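Local coordinates for N-terminal acetyltransferase-like protein (Chaetomium thermophilum, PDB 5NNP) that probably serves as the TPR-repeat auxiliary subunit of an N-terminal acetyltransferase, an all-helical scaffold that holds partner protein chains, at residues F555-R558 against A559-A563; D657-K660 against F661-Y664. All coordinates share one frame; numbering follows the deposited sequence.

Interactions 1 and 2 are single-turn contacts within two neighbouring helices of the scaffold, 554-572 and 654-668, their centres about 10 Å apart. Interaction 1 lies nearer the chain centre, about 13 Å from it centre to centre against about 19 Å for interaction 2. In the first Y556, F557, A559 and A560 are buried and R558 is exposed, its charge going to helix 487-499; in the second A658, F661 and L662 are buried and N663 is exposed, and the packing relies on lysine methylenes, a phenylalanine ring and a bent methionine. The two meet directly: Y556 OH lies 2.8 Å from F661 O, a probable hydrogen bond, and A563 CB packs on F661 CD2.

Interaction 1: F555-R558 against A559-A563; sequences FYFR and AALDA
Y556, F557 and R558 accept the amides of A560, L561 and D562 in three successive i to i+4 helix bonds, the shortest being L561 N to F557 O at 2.8 Å. At the start of the helix the pattern is opened: F555 O and A559 N stand 4.4 Å apart, and a water donates to the carbonyl and weakly accepts from the amide. The Y556 ring, with CG anti to the backbone N (chi1 172°), slants outward and toward the C-terminal end, which puts A560 CB over one face, 3.9 Å from the ring centroid and 30° off the normal, a CH-pi contact. F517 meets the ring edge-to-face. F557 and L561 lie side by side, F557 CE2 approaching L561 CD2 obliquely at 3.7 Å. R558 leaves the helix as an extended chain, and its NH2 forms salt bridges with E492 and E495 of helix 487-499. The D562 carboxylate folds back beside the R558 carbonyl without a bond to the guanidinium, R558 NE being 4.9 Å from D562 OD2. With D562 OD2 also near E495 OE2, the positive charge of R558 probably offsets the crowding of acidic groups, whereas Y556 with A560 and F557 with L561 meet through CH-pi and apolar contact, the tyrosine hydroxyl being satisfied by F661 O of helix 654-668.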
ATOM      1  N   PHE A 555      -9.093  -1.307   0.142  1.00 38.09           N
ATOM      2  CA  PHE A 555      -9.178  -0.760   1.498  1.00 37.90           C
ATOM      3  C   PHE A 555      -9.918   0.575   1.548  1.00 44.40           C
ATOM      4  O   PHE A 555     -10.626   0.854   2.525  1.00 39.79           O
ATOM      5  CB  PHE A 555      -7.783  -0.606   2.107  1.00 39.45           C
ATOM      6  CG  PHE A 555      -7.345  -1.794   2.905  1.00 42.58           C
ATOM      7  CD1 PHE A 555      -7.978  -3.005   2.754  1.00 39.42           C
ATOM      8  CD2 PHE A 555      -6.326  -1.687   3.838  1.00 49.42           C
ATOM      9  CE1 PHE A 555      -7.596  -4.099   3.507  1.00 46.87           C
ATOM     10  CE2 PHE A 555      -5.936  -2.775   4.598  1.00 46.79           C
ATOM     11  CZ  PHE A 555      -6.576  -3.980   4.438  1.00 47.04           C
ATOM     12  N   TYR A 556      -9.754   1.397   0.505  1.00 42.84           N
ATOM     13  CA  TYR A 556     -10.560   2.607   0.361  1.00 40.29           C
ATOM     14  C   TYR A 556     -11.972   2.270  -0.128  1.00 41.17           C
ATOM     15  O   TYR A 556     -12.966   2.750   0.413  1.00 43.38           O
ATOM     16  CB  TYR A 556      -9.926   3.615  -0.617  1.00 34.88           C
ATOM     17  CG  TYR A 556     -10.868   4.770  -0.911  1.00 29.61           C
ATOM     18  CD1 TYR A 556     -10.884   5.892  -0.100  1.00 32.62           C
ATOM     19  CD2 TYR A 556     -11.784   4.712  -1.968  1.00 27.78           C
ATOM     20  CE1 TYR A 556     -11.760   6.938  -0.340  1.00 40.29           C
ATOM     21  CE2 TYR A 556     -12.663   5.745  -2.218  1.00 27.02           C
ATOM     22  CZ  TYR A 556     -12.651   6.861  -1.403  1.00 46.63           C
ATOM     23  OH  TYR A 556     -13.530   7.900  -1.637  1.00 41.49           O
ATOM     24  N   PHE A 557     -12.042   1.457  -1.174  1.00 34.38           N
ATOM     25  CA  PHE A 557     -13.285   1.241  -1.890  1.00 37.95           C
ATOM     26  C   PHE A 557     -14.407   0.699  -1.001  1.00 42.90           C
ATOM     27  O   PHE A 557     -15.530   1.175  -1.064  1.00 43.29           O
ATOM     28  CB  PHE A 557     -13.051   0.292  -3.067  1.00 40.13           C
ATOM     29  CG  PHE A 557     -14.267   0.091  -3.922  1.00 42.22           C
ATOM     30  CD1 PHE A 557     -14.501   0.919  -5.012  1.00 39.31           C
ATOM     31  CD2 PHE A 557     -15.191  -0.905  -3.620  1.00 33.58           C
ATOM     32  CE1 PHE A 557     -15.625   0.756  -5.804  1.00 36.55           C
ATOM     33  CE2 PHE A 557     -16.320  -1.074  -4.399  1.00 38.33           C
ATOM     34  CZ  PHE A 557     -16.539  -0.240  -5.500  1.00 39.75           C
ATOM     35  N   ARG A 558     -14.095  -0.282  -0.160  1.00 44.62           N
ATOM     36  CA  ARG A 558     -15.118  -0.920   0.670  1.00 38.88           C
ATOM     37  C   ARG A 558     -15.825   0.075   1.603  1.00 41.41           C
ATOM     38  O   ARG A 558     -17.046   0.241   1.546  1.00 37.03           O
ATOM     39  CB  ARG A 558     -14.505  -2.061   1.480  1.00 29.66           C
ATOM     40  CG  ARG A 558     -15.537  -2.878   2.239  1.00 35.25           C
ATOM     41  CD  ARG A 558     -14.931  -4.112   2.872  1.00 41.66           C
ATOM     42  NE  ARG A 558     -15.812  -4.670   3.890  1.00 53.88           N
ATOM     43  CZ  ARG A 558     -15.445  -5.583   4.786  1.00 54.80           C
ATOM     44  NH1 ARG A 558     -14.203  -6.044   4.797  1.00 55.30           N
ATOM     45  NH2 ARG A 558     -16.318  -6.021   5.679  1.00 47.16           N
ATOM     46  N   ALA A 559     -15.049   0.738   2.455  1.00 41.29           N
ATOM     47  CA  ALA A 559     -15.608   1.727   3.362  1.00 35.57           C
ATOM     48  C   ALA A 559     -16.312   2.825   2.589  1.00 40.70           C
ATOM     49  O   ALA A 559     -17.329   3.337   3.045  1.00 47.67           O
ATOM     50  CB  ALA A 559     -14.523   2.322   4.249  1.00 32.28           C
ATOM     51  N   ALA A 560     -15.774   3.195   1.429  1.00 31.79           N
ATOM     52  CA  ALA A 560     -16.356   4.290   0.655  1.00 39.11           C
ATOM     53  C   ALA A 560     -17.688   3.892   0.031  1.00 42.66           C
ATOM     54  O   ALA A 560     -18.626   4.690  -0.018  1.00 45.31           O
ATOM     55  CB  ALA A 560     -15.397   4.758  -0.424  1.00 41.91           C
ATOM     56  N   LEU A 561     -17.785   2.658  -0.442  1.00 34.10           N
ATOM     57  CA  LEU A 561     -19.052   2.208  -0.997  1.00 41.53           C
ATOM     58  C   LEU A 561     -20.093   2.045   0.117  1.00 48.27           C
ATOM     59  O   LEU A 561     -21.281   2.225  -0.116  1.00 47.21           O
ATOM     60  CB  LEU A 561     -18.875   0.909  -1.774  1.00 41.65           C
ATOM     61  CG  LEU A 561     -20.152   0.308  -2.362  1.00 48.12           C
ATOM     62  CD1 LEU A 561     -20.903   1.279  -3.275  1.00 41.97           C
ATOM     63  CD2 LEU A 561     -19.795  -0.942  -3.121  1.00 49.14           C
ATOM     64  N   ASP A 562     -19.644   1.720   1.329  1.00 47.60           N
ATOM     65  CA  ASP A 562     -20.547   1.689   2.483  1.00 40.99           C
ATOM     66  C   ASP A 562     -21.150   3.071   2.737  1.00 36.89           C
ATOM     67  O   ASP A 562     -22.364   3.220   2.790  1.00 39.10           O
ATOM     68  CB  ASP A 562     -19.837   1.207   3.756  1.00 41.17           C
ATOM     69  CG  ASP A 562     -19.367  -0.243   3.675  1.00 41.80           C
ATOM     70  OD1 ASP A 562     -19.767  -0.992   2.757  1.00 39.84           O
ATOM     71  OD2 ASP A 562     -18.583  -0.643   4.554  1.00 40.10           O
ATOM     72  N   ALA A 563     -20.296   4.076   2.917  1.00 40.68           N
ATOM     73  CA  ALA A 563     -20.755   5.463   3.077  1.00 45.91           C
ATOM     74  C   ALA A 563     -21.805   5.869   2.025  1.00 45.92           C
ATOM     75  O   ALA A 563     -22.850   6.409   2.363  1.00 44.95           O
ATOM     76  CB  ALA A 563     -19.563   6.434   3.024  1.00 37.36           C
TER
HETATM   77  O   HOH W   1     -12.673  -0.577   3.863  1.00 49.21           O

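Interaction 2: D657-K660 against F661-Y664; sequences DAMK and FLNY
K660 and F661, adjacent on helix 654-668, lie side by side and point the same way, the lysine's methylenes running along the phenylalanine ring. K660 CG stands between the backbone N and the carbonyl carbon (chi1 72°), and the chain beyond it is extended, which brings CE 3.7 Å from F661 CE1 in an oblique approach. The ammonium end goes on to a cation-pi contact with F514. The F661 ring reaches back toward the preceding turn; its edge, near the ring plane, meets the carbonyls of D657 and A658, with CD1 3.6 Å from D657 O. Replacing F661 by an alanine would remove the ring, and is likely to open a gap toward A563 and V564 and leave the K660 methylenes without their aromatic neighbour. M659, bent at chi2 and chi3, curls over the next turn: its CE lies 4.2 Å from L662 CD2 and 3.9 Å from N663 OD1, the two side chains M659 and L662 lying alongside each other. Beneath it the main chain is regular, with L662 N bonded to A658 O, and N663 N to M659 O at 2.8 Å and a nearly straight 170°. The N663 amide group also folds over the M659 carbonyl, but ND2 is badly angled for a bond to it. F661 faces helix 554-572 and meets H511 of helix 503-523 edge-to-face, whereas M659 and L662 pack on V682 and Y683 of helix 673-685, and M659 also touches E19 of the neighbouring putative uncharacterized protein. Helix 654-668 thus meets helices 554-572 and 503-523 through F661, the latter also through K660, and helix 673-685 through M659 and L662.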
ATOM      1  N   ASP A 657     -23.056  15.025   0.834  1.00 56.24           N
ATOM      2  CA  ASP A 657     -22.020  14.493   1.714  1.00 57.32           C
ATOM      3  C   ASP A 657     -21.376  13.229   1.139  1.00 55.41           C
ATOM      4  O   ASP A 657     -20.249  12.877   1.490  1.00 49.08           O
ATOM      5  CB  ASP A 657     -22.595  14.214   3.110  1.00 53.22           C
ATOM      6  CG  ASP A 657     -22.940  15.498   3.859  1.00 54.40           C
ATOM      7  OD1 ASP A 657     -22.646  16.583   3.323  1.00 54.54           O
ATOM      8  OD2 ASP A 657     -23.489  15.435   4.982  1.00 57.95           O
ATOM      9  N   ALA A 658     -22.101  12.560   0.246  1.00 54.67           N
ATOM     10  CA  ALA A 658     -21.631  11.340  -0.384  1.00 43.68           C
ATOM     11  C   ALA A 658     -20.605  11.590  -1.485  1.00 43.63           C
ATOM     12  O   ALA A 658     -19.799  10.707  -1.798  1.00 41.57           O
ATOM     13  CB  ALA A 658     -22.804  10.568  -0.942  1.00 40.55           C
ATOM     14  N   MET A 659     -20.637  12.787  -2.069  1.00 45.76           N
ATOM     15  CA  MET A 659     -19.829  13.095  -3.249  1.00 44.32           C
ATOM     16  C   MET A 659     -18.316  12.888  -3.079  1.00 48.43           C
ATOM     17  O   MET A 659     -17.668  12.357  -3.977  1.00 55.35           O
ATOM     18  CB  MET A 659     -20.094  14.529  -3.699  1.00 41.90           C
ATOM     19  CG  MET A 659     -21.534  14.766  -4.117  1.00 40.90           C
ATOM     20  SD  MET A 659     -22.135  13.417  -5.146  1.00 59.67           S
ATOM     21  CE  MET A 659     -21.187  13.611  -6.657  1.00 41.96           C
ATOM     22  N   LYS A 660     -17.744  13.287  -1.947  1.00 36.86           N
ATOM     23  CA  LYS A 660     -16.300  13.106  -1.775  1.00 36.07           C
ATOM     24  C   LYS A 660     -15.910  11.618  -1.749  1.00 43.48           C
ATOM     25  O   LYS A 660     -14.827  11.245  -2.232  1.00 36.33           O
ATOM     26  CB  LYS A 660     -15.798  13.823  -0.509  1.00 34.39           C
ATOM     27  CG  LYS A 660     -16.189  13.201   0.825  1.00 43.79           C
ATOM     28  CD  LYS A 660     -15.364  13.797   1.971  1.00 49.21           C
ATOM     29  CE  LYS A 660     -15.591  13.067   3.293  1.00 53.31           C
ATOM     30  NZ  LYS A 660     -14.909  13.711   4.458  1.00 52.54           N
ATOM     31  N   PHE A 661     -16.792  10.768  -1.215  1.00 32.34           N
ATOM     32  CA  PHE A 661     -16.570   9.326  -1.270  1.00 35.11           C
ATOM     33  C   PHE A 661     -16.712   8.782  -2.691  1.00 43.26           C
ATOM     34  O   PHE A 661     -15.872   8.010  -3.171  1.00 43.63           O
ATOM     35  CB  PHE A 661     -17.545   8.590  -0.358  1.00 37.58           C
ATOM     36  CG  PHE A 661     -17.404   8.924   1.104  1.00 39.86           C
ATOM     37  CD1 PHE A 661     -18.117   9.970   1.666  1.00 39.62           C
ATOM     38  CD2 PHE A 661     -16.582   8.163   1.923  1.00 35.92           C
ATOM     39  CE1 PHE A 661     -18.002  10.262   3.015  1.00 40.48           C
ATOM     40  CE2 PHE A 661     -16.461   8.448   3.270  1.00 36.09           C
ATOM     41  CZ  PHE A 661     -17.172   9.497   3.822  1.00 35.59           C
ATOM     42  N   LEU A 662     -17.789   9.193  -3.355  1.00 45.56           N
ATOM     43  CA  LEU A 662     -18.148   8.687  -4.672  1.00 39.94           C
ATOM     44  C   LEU A 662     -17.150   9.093  -5.763  1.00 39.24           C
ATOM     45  O   LEU A 662     -16.761   8.269  -6.591  1.00 37.69           O
ATOM     46  CB  LEU A 662     -19.549   9.171  -5.042  1.00 42.80           C
ATOM     47  CG  LEU A 662     -20.031   8.736  -6.420  1.00 37.15           C
ATOM     48  CD1 LEU A 662     -20.145   7.219  -6.458  1.00 37.15           C
ATOM     49  CD2 LEU A 662     -21.350   9.427  -6.774  1.00 39.33           C
ATOM     50  N   ASN A 663     -16.752  10.363  -5.763  1.00 33.01           N
ATOM     51  CA  ASN A 663     -15.764  10.875  -6.714  1.00 32.31           C
ATOM     52  C   ASN A 663     -14.496  10.028  -6.807  1.00 36.31           C
ATOM     53  O   ASN A 663     -13.993   9.750  -7.897  1.00 40.58           O
ATOM     54  CB  ASN A 663     -15.362  12.308  -6.358  1.00 35.60           C
ATOM     55  CG  ASN A 663     -16.490  13.311  -6.544  1.00 47.59           C
ATOM     56  OD1 ASN A 663     -17.416  13.114  -7.346  1.00 55.62           O
ATOM     57  ND2 ASN A 663     -16.408  14.409  -5.804  1.00 51.32           N
ATOM     58  N   TYR A 664     -13.970   9.618  -5.661  1.00 34.17           N
ATOM     59  CA  TYR A 664     -12.795   8.752  -5.659  1.00 35.14           C
ATOM     60  C   TYR A 664     -13.137   7.377  -6.182  1.00 37.65           C
ATOM     61  O   TYR A 664     -12.312   6.728  -6.822  1.00 43.53           O
ATOM     62  CB  TYR A 664     -12.212   8.625  -4.261  1.00 32.49           C
ATOM     63  CG  TYR A 664     -11.435   9.823  -3.801  1.00 40.14           C
ATOM     64  CD1 TYR A 664     -10.733  10.610  -4.709  1.00 38.94           C
ATOM     65  CD2 TYR A 664     -11.383  10.163  -2.455  1.00 40.99           C
ATOM     66  CE1 TYR A 664     -10.006  11.703  -4.289  1.00 30.10           C
ATOM     67  CE2 TYR A 664     -10.665  11.248  -2.030  1.00 43.45           C
ATOM     68  CZ  TYR A 664      -9.975  12.015  -2.955  1.00 35.61           C
ATOM     69  OH  TYR A 664      -9.244  13.088  -2.536  1.00 42.09           O
TER